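Local structure of ferulic acid decarboxylase 1 (Candida dubliniensis, 4ZAD) at residues S126-H131 / H309-D314; D58-D63 / L140-V145; A251-K256 / P265-M270; K17-L22 / G76-G81. The protein catalyses the prenylated-flavin-dependent decarboxylation of aromatic carboxylic acids, probably including ferulic, p-coumaric and cinnamic acid, to the corresponding vinyl derivatives. One frame throughout, in Å; residues are numbered along the deposited sequence.

Interaction 1: S126-H131 / H309-D314; sequences SPHKKH and HISYRD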
loop_
_atom_site.group_PDB
_atom_site.type_symbol
_atom_site.label_atom_id
_atom_site.label_comp_id
_atom_site.label_asym_id
_atom_site.label_seq_id
_atom_site.Cartn_x
_atom_site.Cartn_y
_atom_site.Cartn_z
ATOM N N SER A 126 -11.639 -16.494 42.668
ATOM C CA SER A 126 -10.614 -15.827 41.871
ATOM C C SER A 126 -9.246 -16.440 42.129
ATOM O O SER A 126 -8.744 -16.405 43.248
ATOM C CB SER A 126 -10.550 -14.329 42.225
ATOM O OG SER A 126 -9.397 -13.691 41.670
ATOM N N PRO A 127 -8.621 -16.982 41.082
ATOM C CA PRO A 127 -7.260 -17.479 41.202
ATOM C C PRO A 127 -6.207 -16.485 41.693
ATOM O O PRO A 127 -5.290 -16.888 42.376
ATOM C CB PRO A 127 -6.930 -17.922 39.773
ATOM C CG PRO A 127 -8.241 -18.298 39.175
ATOM C CD PRO A 127 -9.273 -17.434 39.842
ATOM N N HIS A 128 -6.304 -15.209 41.330
ATOM C CA HIS A 128 -5.254 -14.252 41.677
ATOM C C HIS A 128 -5.295 -13.878 43.156
ATOM O O HIS A 128 -4.331 -13.280 43.683
ATOM C CB HIS A 128 -5.249 -13.011 40.767
ATOM C CG HIS A 128 -6.416 -12.106 40.950
ATOM N ND1 HIS A 128 -6.521 -11.237 42.010
ATOM C CD2 HIS A 128 -7.520 -11.911 40.189
ATOM C CE1 HIS A 128 -7.652 -10.559 41.904
ATOM N NE2 HIS A 128 -8.279 -10.953 40.810
ATOM N N LYS A 129 -6.383 -14.253 43.839
ATOM C CA LYS A 129 -6.446 -14.043 45.284
ATOM C C LYS A 129 -5.659 -15.087 46.082
ATOM O O LYS A 129 -5.644 -15.005 47.297
ATOM C CB LYS A 129 -7.884 -14.005 45.779
ATOM C CG LYS A 129 -8.688 -12.768 45.402
ATOM C CD LYS A 129 -7.979 -11.456 45.700
ATOM C CE LYS A 129 -8.940 -10.292 45.733
ATOM N NZ LYS A 129 -8.382 -9.019 46.260
ATOM N N LYS A 130 -4.992 -16.047 45.440
ATOM C CA LYS A 130 -4.233 -17.033 46.202
ATOM C C LYS A 130 -2.954 -16.450 46.904
ATOM O O LYS A 130 -2.651 -16.831 48.040
ATOM C CB LYS A 130 -3.902 -18.253 45.329
ATOM C CG LYS A 130 -3.101 -19.371 46.059
ATOM C CD LYS A 130 -2.592 -20.459 45.109
ATOM C CE LYS A 130 -2.387 -21.798 45.817
ATOM N NZ LYS A 130 -2.153 -22.920 44.835
ATOM N N HIS A 131 -2.221 -15.557 46.229
ATOM C CA HIS A 131 -1.005 -14.943 46.784
ATOM C C HIS A 131 -1.079 -13.425 46.818
ATOM O O HIS A 131 -1.618 -12.789 45.918
ATOM C CB HIS A 131 0.258 -15.308 45.984
ATOM C CG HIS A 131 0.535 -16.776 45.892
ATOM N ND1 HIS A 131 0.261 -17.513 44.759
ATOM C CD2 HIS A 131 1.074 -17.643 46.786
ATOM C CE1 HIS A 131 0.594 -18.774 44.970
ATOM N NE2 HIS A 131 1.094 -18.880 46.189
ATOM N N HIS A 309 -0.231 -2.746 46.650
ATOM C CA HIS A 309 -0.598 -4.150 46.836
ATOM C C HIS A 309 -0.448 -4.872 45.524
ATOM O O HIS A 309 -0.381 -4.229 44.494
ATOM C CB HIS A 309 -2.051 -4.291 47.341
ATOM C CG HIS A 309 -2.367 -5.641 47.906
ATOM N ND1 HIS A 309 -1.981 -6.032 49.175
ATOM C CD2 HIS A 309 -3.017 -6.700 47.369
ATOM C CE1 HIS A 309 -2.406 -7.264 49.398
ATOM N NE2 HIS A 309 -3.036 -7.695 48.316
ATOM N N ILE A 310 -0.347 -6.198 45.578
ATOM C CA ILE A 310 -0.341 -7.043 44.394
ATOM C C ILE A 310 -0.875 -8.399 44.817
ATOM O O ILE A 310 -0.482 -8.955 45.855
ATOM C CB ILE A 310 1.061 -7.279 43.796
ATOM C CG1 ILE A 310 1.652 -6.001 43.200
ATOM C CG2 ILE A 310 1.033 -8.405 42.704
ATOM C CD1 ILE A 310 3.120 -6.180 42.753
ATOM N N SER A 311 -1.793 -8.921 44.018
ATOM C CA SER A 311 -2.310 -10.258 44.213
ATOM C C SER A 311 -1.997 -10.973 42.903
ATOM O O SER A 311 -1.990 -10.341 41.867
ATOM C CB SER A 311 -3.812 -10.214 44.545
ATOM O OG SER A 311 -4.604 -9.789 43.442
ATOM N N TYR A 312 -1.683 -12.264 42.961
ATOM C CA TYR A 312 -1.296 -13.021 41.763
ATOM C C TYR A 312 -1.452 -14.525 41.953
ATOM O O TYR A 312 -1.315 -15.044 43.056
ATOM C CB TYR A 312 0.145 -12.708 41.363
ATOM C CG TYR A 312 1.152 -13.116 42.398
ATOM C CD1 TYR A 312 1.472 -12.276 43.449
ATOM C CD2 TYR A 312 1.786 -14.341 42.335
ATOM C CE1 TYR A 312 2.387 -12.650 44.409
ATOM C CE2 TYR A 312 2.722 -14.725 43.312
ATOM C CZ TYR A 312 2.999 -13.872 44.335
ATOM O OH TYR A 312 3.901 -14.218 45.277
ATOM N N ARG A 313 -1.748 -15.218 40.863
ATOM C CA ARG A 313 -2.006 -16.649 40.921
ATOM C C ARG A 313 -0.715 -17.443 40.805
ATOM O O ARG A 313 0.341 -16.882 40.603
ATOM C CB ARG A 313 -2.966 -17.047 39.810
ATOM C CG ARG A 313 -2.358 -17.025 38.418
ATOM C CD ARG A 313 -3.406 -17.269 37.333
ATOM N NE ARG A 313 -4.224 -18.457 37.583
ATOM C CZ ARG A 313 -5.343 -18.729 36.937
ATOM N NH1 ARG A 313 -5.794 -17.909 36.014
ATOM N NH2 ARG A 313 -6.030 -19.807 37.224
ATOM N N ASP A 314 -0.807 -18.759 40.949
ATOM C CA ASP A 314 0.316 -19.645 40.663
ATOM C C ASP A 314 0.728 -19.438 39.223
ATOM O O ASP A 314 -0.099 -19.454 38.318
ATOM C CB ASP A 314 -0.096 -21.117 40.774
ATOM C CG ASP A 314 -0.235 -21.603 42.203
ATOM O OD1 ASP A 314 0.380 -21.008 43.115
ATOM O OD2 ASP A 314 -0.959 -22.606 42.396
#
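His131 and Tyr312 face each other as an antiparallel hydrogen-bonded pair, formed where the chain leaves the short 3-10 turn 127-129 and joins the end of strand 300-312. Tyr312 N donates to His131 O at 3.0 Å with an N-H...O angle of 153°; the return bond, His131 N to Tyr312 O, is weak at 3.3 Å. Packing is tight here. His131 CB lies over one face of the Tyr312 ring, 3.7 Å from its centroid, as a CH-pi contact, while the two rings, near parallel at 19°, are slid so far apart that they barely overlap. With chi1 at 63°, Tyr312 holds its ring against the stem of His131, and its hydroxyl continues to Asp63. His128 adds a buried polar link: its ND1 is hydrogen-bonded to Ser311 OG, which sits 2.8 Å away at the ring edge, and its NE2 is bonded to Pro265 O. Equally close, Pro127 CB rests over one face of the Arg313 guanidinium, 3.3 Å from Arg313 CZ, and Arg313 NH1 forms a salt bridge to Glu269.

Toward solvent the contact loosens. There the extended, exposed Lys130 forms a salt bridge with Asp314, Lys130 NZ lying 2.7 Å from Asp314 OD2 on its syn side.

Thus the contact starts the pairing of strand 131-134 with strand 300-312 in the large antiparallel sheet of the Rift-related region. Its chemistry implies a graded join: bonds at both imidazole nitrogens should fix the rotation of His128 inside, whereas the outer lysine-aspartate pair is probably weakened by water.

Interaction 2: D58-D63 / L140-V145; sequences DPENID and LTKLPV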
loop_
_atom_site.group_PDB
_atom_site.type_symbol
_atom_site.label_atom_id
_atom_site.label_comp_id
_atom_site.label_asym_id
_atom_site.label_seq_id
_atom_site.Cartn_x
_atom_site.Cartn_y
_atom_site.Cartn_z
ATOM N N ASP A 58 16.083 -11.760 37.740
ATOM C CA ASP A 58 16.911 -11.021 38.656
ATOM C C ASP A 58 16.928 -11.869 39.946
ATOM O O ASP A 58 15.893 -12.406 40.338
ATOM C CB ASP A 58 16.334 -9.612 38.874
ATOM C CG ASP A 58 17.192 -8.768 39.788
ATOM O OD1 ASP A 58 17.214 -9.024 41.009
ATOM O OD2 ASP A 58 17.852 -7.849 39.288
ATOM N N PRO A 59 18.105 -12.013 40.596
ATOM C CA PRO A 59 18.161 -12.886 41.772
ATOM C C PRO A 59 17.322 -12.439 42.964
ATOM O O PRO A 59 16.874 -13.304 43.718
ATOM C CB PRO A 59 19.653 -12.891 42.141
ATOM C CG PRO A 59 20.343 -12.530 40.878
ATOM C CD PRO A 59 19.450 -11.497 40.273
ATOM N N GLU A 60 17.088 -11.134 43.116
ATOM C CA GLU A 60 16.358 -10.612 44.290
ATOM C C GLU A 60 14.813 -10.670 44.142
ATOM O O GLU A 60 14.083 -10.298 45.073
ATOM C CB GLU A 60 16.856 -9.186 44.688
ATOM C CG GLU A 60 18.164 -9.141 45.576
ATOM C CD GLU A 60 19.093 -7.878 45.320
ATOM O OE1 GLU A 60 18.771 -6.724 45.729
ATOM O OE2 GLU A 60 20.183 -8.058 44.722
ATOM N N ASN A 61 14.321 -11.149 42.991
ATOM C CA ASN A 61 12.872 -11.321 42.744
ATOM C C ASN A 61 12.207 -12.175 43.816
ATOM O O ASN A 61 12.607 -13.315 44.034
ATOM C CB ASN A 61 12.651 -11.988 41.380
ATOM C CG ASN A 61 11.192 -12.323 41.102
ATOM O OD1 ASN A 61 10.320 -12.171 41.962
ATOM N ND2 ASN A 61 10.922 -12.781 39.890
ATOM N N ILE A 62 11.163 -11.646 44.434
ATOM C CA ILE A 62 10.576 -12.254 45.636
ATOM C C ILE A 62 9.851 -13.624 45.482
ATOM O O ILE A 62 9.599 -14.316 46.474
ATOM C CB ILE A 62 9.633 -11.216 46.349
ATOM C CG1 ILE A 62 9.495 -11.556 47.843
ATOM C CG2 ILE A 62 8.272 -11.099 45.631
ATOM C CD1 ILE A 62 8.838 -10.470 48.663
ATOM N N ASP A 63 9.508 -14.023 44.265
ATOM C CA ASP A 63 8.794 -15.298 44.055
ATOM C C ASP A 63 8.910 -15.658 42.576
ATOM O O ASP A 63 7.905 -15.643 41.836
ATOM C CB ASP A 63 7.313 -15.156 44.484
ATOM C CG ASP A 63 6.551 -16.498 44.535
ATOM O OD1 ASP A 63 7.160 -17.587 44.349
ATOM O OD2 ASP A 63 5.328 -16.460 44.785
ATOM N N LEU A 140 9.307 -3.681 42.029
ATOM C CA LEU A 140 9.025 -3.845 40.605
ATOM C C LEU A 140 10.317 -3.929 39.783
ATOM O O LEU A 140 10.336 -4.509 38.693
ATOM C CB LEU A 140 8.123 -2.693 40.127
ATOM C CG LEU A 140 6.735 -2.567 40.793
ATOM C CD1 LEU A 140 5.999 -1.321 40.323
ATOM C CD2 LEU A 140 5.873 -3.800 40.550
ATOM N N THR A 141 11.392 -3.348 40.334
ATOM C CA THR A 141 12.760 -3.355 39.769
ATOM C C THR A 141 13.266 -4.782 39.518
ATOM O O THR A 141 14.015 -5.022 38.560
ATOM C CB THR A 141 13.710 -2.545 40.759
ATOM O OG1 THR A 141 13.303 -1.174 40.760
ATOM C CG2 THR A 141 15.226 -2.628 40.439
ATOM N N LYS A 142 12.829 -5.722 40.357
ATOM C CA LYS A 142 13.343 -7.093 40.328
ATOM C C LYS A 142 12.563 -8.068 39.445
ATOM O O LYS A 142 13.064 -9.156 39.115
ATOM C CB LYS A 142 13.449 -7.647 41.760
ATOM C CG LYS A 142 14.232 -6.720 42.737
ATOM C CD LYS A 142 15.659 -6.438 42.260
ATOM C CE LYS A 142 16.428 -5.546 43.222
ATOM N NZ LYS A 142 17.440 -4.647 42.569
ATOM N N LEU A 143 11.366 -7.666 39.030
ATOM C CA LEU A 143 10.547 -8.493 38.120
ATOM C C LEU A 143 11.102 -8.464 36.682
ATOM O O LEU A 143 11.779 -7.514 36.292
ATOM C CB LEU A 143 9.087 -8.032 38.172
ATOM C CG LEU A 143 8.430 -8.118 39.562
ATOM C CD1 LEU A 143 6.999 -7.558 39.529
ATOM C CD2 LEU A 143 8.454 -9.538 40.036
ATOM N N PRO A 144 10.819 -9.502 35.887
ATOM C CA PRO A 144 11.297 -9.570 34.520
ATOM C C PRO A 144 10.400 -8.782 33.566
ATOM O O PRO A 144 9.697 -9.360 32.713
ATOM C CB PRO A 144 11.245 -11.053 34.226
ATOM C CG PRO A 144 10.100 -11.530 34.992
ATOM C CD PRO A 144 9.931 -10.632 36.180
ATOM N N VAL A 145 10.466 -7.462 33.728
ATOM C CA VAL A 145 9.745 -6.494 32.925
ATOM C C VAL A 145 10.650 -6.224 31.754
ATOM O O VAL A 145 11.840 -5.964 31.935
ATOM C CB VAL A 145 9.482 -5.203 33.750
ATOM C CG1 VAL A 145 8.817 -4.107 32.922
ATOM C CG2 VAL A 145 8.649 -5.544 34.982
#
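CG of Asp58 is turned anti to its own nitrogen (chi1 -178°) and the chain of Lys142 folds at chi2 (-58°), which together lay the lysine methylenes beside the aspartate: Lys142 CD is 3.3 Å from Asp58 OD1. The stem of the same lysine rests on the backbone, its CB 3.8 Å from Asn61 N. Glu60 runs alongside, pointing the same way, and its OE1 lies 3.6 Å from Lys142 CE. The charged ends do not quite join, since Glu60 OE1 and Lys142 NZ remain 4.0 Å apart, beyond a salt bridge.

The loop 58-63 is shaped from within. A type I turn spans Asp58 to Asn61. The Asx turn of Asp58, whose OD1 accepts from Glu60 N at 3.0 Å, lies within it; that of Asn61, with OD1 accepting from Asp63 N at 3.1 Å, starts at its last residue. Asn61 meets Leu143 across the contact, OD1 lying 3.8 Å from Leu143 CD2, while its ND2 is bonded to Leu67 O and Gln57 OE1.

Here a loop of the N-terminal region packs on one of the Rift-related region, and no hydrogen bond joins 58-63 to 140-145. The chemistry therefore implies cohesion from van der Waals packing of lysine methylenes and a leucine methyl against polar groups, with a probably modest, long-range attraction between Lys142 and its two acidic neighbours.

Interaction 3: A251-K256 / P265-M270; sequences AVPVVK and PADCEM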
loop_
_atom_site.group_PDB
_atom_site.type_symbol
_atom_site.label_atom_id
_atom_site.label_comp_id
_atom_site.label_asym_id
_atom_site.label_seq_id
_atom_site.Cartn_x
_atom_site.Cartn_y
_atom_site.Cartn_z
ATOM N N ALA A 251 -22.464 -12.194 32.664
ATOM C CA ALA A 251 -21.846 -11.308 33.653
ATOM C C ALA A 251 -20.370 -11.616 33.920
ATOM O O ALA A 251 -20.047 -12.726 34.342
ATOM C CB ALA A 251 -22.592 -11.441 34.974
ATOM N N VAL A 252 -19.493 -10.626 33.775
ATOM C CA VAL A 252 -18.129 -10.812 34.214
ATOM C C VAL A 252 -18.055 -10.978 35.729
ATOM O O VAL A 252 -18.369 -10.074 36.506
ATOM C CB VAL A 252 -17.183 -9.676 33.797
ATOM C CG1 VAL A 252 -15.722 -10.041 34.205
ATOM C CG2 VAL A 252 -17.281 -9.427 32.288
ATOM N N PRO A 253 -17.657 -12.157 36.157
ATOM C CA PRO A 253 -17.449 -12.334 37.572
ATOM C C PRO A 253 -16.283 -11.468 38.115
ATOM O O PRO A 253 -15.187 -11.522 37.595
ATOM C CB PRO A 253 -17.147 -13.823 37.679
ATOM C CG PRO A 253 -16.637 -14.231 36.363
ATOM C CD PRO A 253 -17.172 -13.283 35.355
ATOM N N VAL A 254 -16.553 -10.676 39.147
ATOM C CA VAL A 254 -15.589 -9.743 39.710
ATOM C C VAL A 254 -15.466 -9.904 41.224
ATOM O O VAL A 254 -16.396 -10.352 41.920
ATOM C CB VAL A 254 -15.939 -8.208 39.411
ATOM C CG1 VAL A 254 -16.063 -7.900 37.894
ATOM C CG2 VAL A 254 -17.192 -7.717 40.148
ATOM N N VAL A 255 -14.317 -9.487 41.730
ATOM C CA VAL A 255 -14.036 -9.486 43.149
ATOM C C VAL A 255 -13.505 -8.120 43.581
ATOM O O VAL A 255 -12.919 -7.376 42.786
ATOM C CB VAL A 255 -13.013 -10.590 43.478
ATOM C CG1 VAL A 255 -13.612 -11.983 43.148
ATOM C CG2 VAL A 255 -11.695 -10.333 42.719
ATOM N N LYS A 256 -13.724 -7.794 44.846
ATOM C CA LYS A 256 -13.222 -6.556 45.423
ATOM C C LYS A 256 -11.712 -6.597 45.668
ATOM O O LYS A 256 -11.156 -7.604 46.086
ATOM C CB LYS A 256 -13.954 -6.283 46.730
ATOM C CG LYS A 256 -13.790 -4.872 47.285
ATOM C CD LYS A 256 -14.272 -4.799 48.759
ATOM C CE LYS A 256 -13.309 -3.979 49.703
ATOM N NZ LYS A 256 -11.975 -4.562 49.908
ATOM N N PRO A 265 -11.719 -8.200 37.733
ATOM C CA PRO A 265 -12.218 -9.513 37.326
ATOM C C PRO A 265 -11.668 -10.659 38.179
ATOM O O PRO A 265 -10.483 -10.685 38.491
ATOM C CB PRO A 265 -11.741 -9.652 35.875
ATOM C CG PRO A 265 -11.322 -8.287 35.415
ATOM C CD PRO A 265 -10.967 -7.513 36.657
ATOM N N ALA A 266 -12.537 -11.597 38.552
ATOM C CA ALA A 266 -12.140 -12.820 39.262
ATOM C C ALA A 266 -10.963 -13.526 38.616
ATOM O O ALA A 266 -10.071 -13.986 39.312
ATOM C CB ALA A 266 -13.320 -13.781 39.365
ATOM N N ASP A 267 -10.958 -13.609 37.290
ATOM C CA ASP A 267 -9.895 -14.316 36.559
ATOM C C ASP A 267 -8.900 -13.337 35.958
ATOM O O ASP A 267 -9.060 -12.854 34.825
ATOM C CB ASP A 267 -10.473 -15.214 35.450
ATOM C CG ASP A 267 -11.391 -16.305 35.995
ATOM O OD1 ASP A 267 -10.852 -17.315 36.512
ATOM O OD2 ASP A 267 -12.637 -16.143 35.896
ATOM N N CYS A 268 -7.886 -13.018 36.745
ATOM C CA CYS A 268 -6.751 -12.271 36.238
ATOM C C CYS A 268 -5.549 -13.112 36.590
ATOM O O CYS A 268 -5.668 -14.052 37.386
ATOM C CB CYS A 268 -6.635 -10.895 36.881
ATOM S SG CYS A 268 -8.023 -9.834 36.641
ATOM N N GLU A 269 -4.405 -12.796 35.999
ATOM C CA GLU A 269 -3.160 -13.425 36.426
ATOM C C GLU A 269 -2.567 -12.642 37.588
ATOM O O GLU A 269 -2.080 -13.246 38.550
ATOM C CB GLU A 269 -2.166 -13.529 35.271
ATOM C CG GLU A 269 -2.674 -14.347 34.112
ATOM C CD GLU A 269 -2.566 -15.855 34.365
ATOM O OE1 GLU A 269 -1.454 -16.356 34.673
ATOM O OE2 GLU A 269 -3.587 -16.557 34.239
ATOM N N MET A 270 -2.607 -11.307 37.497
ATOM C CA MET A 270 -2.040 -10.441 38.521
ATOM C C MET A 270 -2.813 -9.153 38.553
ATOM O O MET A 270 -3.125 -8.590 37.467
ATOM C CB MET A 270 -0.577 -10.049 38.227
ATOM C CG MET A 270 0.460 -11.142 38.302
ATOM S SD MET A 270 2.062 -10.608 37.716
ATOM C CE MET A 270 1.757 -10.648 35.957
HETATM O O HOH W 1 -13.435 -12.456 35.730
#
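Ala266 N donates to Pro253 O across a distance of 2.8 Å and at 165°, the one direct hydrogen bond between 251-256 and 265-270. A water reinforces it, donating to Pro253 O at 2.7 Å and accepting from Asp267 N at 3.1 Å, so that a single carbonyl oxygen serves both the direct and the water-mediated link. The same oxygen also receives a CA-H...O contact from Pro265 CA at 3.6 Å.

These bonds close the base of a beta hairpin. Val254 and Pro265 form an antiparallel non-hydrogen-bonded pair, their CA atoms 4.1 Å apart, between strands 253-256 and 263-265; strand 119-120 lies along the other edge of 253-256, completing a three-stranded mixed sheet.

Apolar contacts fall into two groups. Ala266 CB meets Pro253 CB at 4.2 Å and Val255 CG1 at the same separation, 4.2 Å; the valine branch is brought there by a chi1 of -63°, which sets CG1 beside the backbone nitrogen. Separately, Val252 CG1 touches Pro265 CB, whose side chain is about 4 Å from that of Trp175, a residue of the prenylated FMN site. Beyond the hairpin, Glu269 and Met270 form a classic beta bulge opposite Phe220 as the chain enters strand 270-277.

Interaction 4: K17-L22 / G76-G81; sequences KNEGDL and GLRGFG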
loop_
_atom_site.group_PDB
_atom_site.type_symbol
_atom_site.label_atom_id
_atom_site.label_comp_id
_atom_site.label_asym_id
_atom_site.label_seq_id
_atom_site.Cartn_x
_atom_site.Cartn_y
_atom_site.Cartn_z
ATOM N N LYS A 17 -3.271 -23.100 21.702
ATOM C CA LYS A 17 -2.512 -24.340 21.776
ATOM C C LYS A 17 -3.250 -25.424 20.990
ATOM O O LYS A 17 -2.656 -26.092 20.133
ATOM C CB LYS A 17 -2.343 -24.750 23.246
ATOM C CG LYS A 17 -1.059 -25.467 23.598
ATOM N N ASN A 18 -4.548 -25.584 21.232
ATOM C CA ASN A 18 -5.327 -26.593 20.463
ATOM C C ASN A 18 -5.298 -26.301 18.959
ATOM O O ASN A 18 -5.340 -27.239 18.146
ATOM C CB ASN A 18 -6.799 -26.751 20.943
ATOM C CG ASN A 18 -6.911 -27.231 22.392
ATOM O OD1 ASN A 18 -5.980 -27.834 22.938
ATOM N ND2 ASN A 18 -8.034 -26.940 23.024
ATOM N N GLU A 19 -5.209 -25.021 18.585
ATOM C CA GLU A 19 -5.329 -24.668 17.175
ATOM C C GLU A 19 -3.986 -24.709 16.480
ATOM O O GLU A 19 -3.915 -24.623 15.247
ATOM C CB GLU A 19 -6.041 -23.322 16.997
ATOM C CG GLU A 19 -7.577 -23.496 16.988
ATOM C CD GLU A 19 -8.381 -22.199 16.825
ATOM O OE1 GLU A 19 -7.767 -21.124 16.563
ATOM O OE2 GLU A 19 -9.633 -22.283 16.981
ATOM N N GLY A 20 -2.923 -24.875 17.273
ATOM C CA GLY A 20 -1.552 -24.913 16.744
ATOM C C GLY A 20 -0.975 -23.524 16.533
ATOM O O GLY A 20 -0.077 -23.327 15.713
ATOM N N ASP A 21 -1.492 -22.572 17.293
ATOM C CA ASP A 21 -1.110 -21.194 17.146
ATOM C C ASP A 21 -0.407 -20.643 18.380
ATOM O O ASP A 21 -0.360 -19.451 18.580
ATOM C CB ASP A 21 -2.362 -20.409 16.836
ATOM C CG ASP A 21 -2.082 -19.032 16.386
ATOM O OD1 ASP A 21 -1.079 -18.815 15.690
ATOM O OD2 ASP A 21 -2.902 -18.162 16.717
ATOM N N LEU A 22 0.174 -21.544 19.173
ATOM C CA LEU A 22 0.988 -21.212 20.358
ATOM C C LEU A 22 2.287 -22.063 20.462
ATOM O O LEU A 22 2.257 -23.294 20.360
ATOM C CB LEU A 22 0.164 -21.439 21.613
ATOM C CG LEU A 22 0.818 -20.911 22.878
ATOM C CD1 LEU A 22 0.614 -19.395 22.980
ATOM C CD2 LEU A 22 0.236 -21.637 24.064
ATOM N N GLY A 76 -1.772 -10.506 17.704
ATOM C CA GLY A 76 -1.020 -10.405 16.463
ATOM C C GLY A 76 -1.708 -11.276 15.442
ATOM O O GLY A 76 -2.529 -12.092 15.810
ATOM N N LEU A 77 -1.360 -11.143 14.166
ATOM C CA LEU A 77 -2.048 -11.941 13.152
ATOM C C LEU A 77 -1.476 -13.372 13.067
ATOM O O LEU A 77 -0.264 -13.602 13.267
ATOM C CB LEU A 77 -2.006 -11.283 11.780
ATOM C CG LEU A 77 -2.666 -9.921 11.630
ATOM C CD1 LEU A 77 -2.444 -9.443 10.194
ATOM C CD2 LEU A 77 -4.162 -9.941 11.998
ATOM N N ARG A 78 -2.379 -14.295 12.744
ATOM C CA ARG A 78 -2.105 -15.718 12.597
ATOM C C ARG A 78 -1.744 -16.032 11.165
ATOM O O ARG A 78 -2.171 -15.320 10.271
ATOM C CB ARG A 78 -3.397 -16.446 12.913
ATOM C CG ARG A 78 -3.460 -17.896 12.556
ATOM C CD ARG A 78 -4.708 -18.486 13.075
ATOM N NE ARG A 78 -4.652 -18.674 14.518
ATOM C CZ ARG A 78 -5.476 -19.449 15.210
ATOM N NH1 ARG A 78 -6.447 -20.111 14.583
ATOM N NH2 ARG A 78 -5.337 -19.551 16.536
ATOM N N GLY A 79 -1.013 -17.117 10.920
ATOM C CA GLY A 79 -0.456 -17.352 9.587
ATOM C C GLY A 79 -1.085 -18.386 8.652
ATOM O O GLY A 79 -0.684 -18.456 7.470
ATOM N N PHE A 80 -2.035 -19.181 9.159
ATOM C CA PHE A 80 -2.611 -20.231 8.353
ATOM C C PHE A 80 -4.039 -20.022 7.846
ATOM O O PHE A 80 -4.316 -20.220 6.636
ATOM C CB PHE A 80 -2.441 -21.646 8.939
ATOM C CG PHE A 80 -2.538 -21.760 10.445
ATOM C CD1 PHE A 80 -1.485 -21.348 11.269
ATOM C CD2 PHE A 80 -3.614 -22.422 11.026
ATOM C CE1 PHE A 80 -1.539 -21.513 12.656
ATOM C CE2 PHE A 80 -3.694 -22.571 12.396
ATOM C CZ PHE A 80 -2.638 -22.109 13.219
ATOM N N GLY A 81 -4.979 -19.687 8.703
ATOM C CA GLY A 81 -6.352 -19.690 8.188
ATOM C C GLY A 81 -6.781 -18.251 8.129
ATOM O O GLY A 81 -6.172 -17.418 7.421
#
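Arg78 lies between two carboxylates, those of Glu19 and Asp21, and forms a salt bridge with each. Toward Glu19 it works end-on, both terminal nitrogens converging on one oxygen: Arg78 NH1 is 2.6 Å and Arg78 NH2 2.9 Å from Glu19 OE1. Toward Asp21 it presents another edge, with Arg78 NH2 2.8 Å from Asp21 OD2 and a weak bond from Arg78 NE at 2.9 Å. NH2 is thus shared by both acids. The accepting oxygens lie close to the guanidinium plane, but the carboxylates are turned steeply against it, by 78° for Glu19 and 85° for Asp21. A bend at chi3 (-74°) swings the guanidinium between them. Further bonds hold the acids, Asp21 OD2 pairing with Arg86 and Glu19 OE2 with Ser95, and this network probably keeps all three groups charged.

Van der Waals contact comes from Phe80, whose CZ obliquely meets the carbonyl oxygen of Glu19 (Glu19 O, 3.5 Å) and Asp21 CB (4.0 Å), and lies over one face of the Arg78 guanidinium.

Within 17-22 the backbone forms a Schellman motif, in which Gly20, with positive phi, ends helix 9-19. Around this helix end, Arg78 packs on Leu16 and on Ala85 of helix 85-90, Glu19 touches Leu89 of that same helix, and Asp21 is bonded through its backbone to Ala49 as the chain turns into strand 22-25 beside strand 49-52.

In the fold
Interactions 1 and 3 form one neighbourhood, their centres 11 Å apart, with 251-256 and 265-270 nested inside the loop that interaction 1 closes; Ser126 OG to Ala266 O and Lys129 NZ to Lys256 O join the turn that leads into the large sheet to the small three-stranded sheet and the chain just after it. Interaction 2, centred 17 Å from interaction 1, crosses it along the chain and also meets it where Ile310 packs on Leu140, tying the N-terminal region to the Rift-related region. Interaction 4 lies wholly within the N-terminal region, its nearest atoms about 12 Å from those of interaction 3. The contacts thus fasten both regions internally and to each other, with interaction 3 reaching closest to the flavin-binding residues.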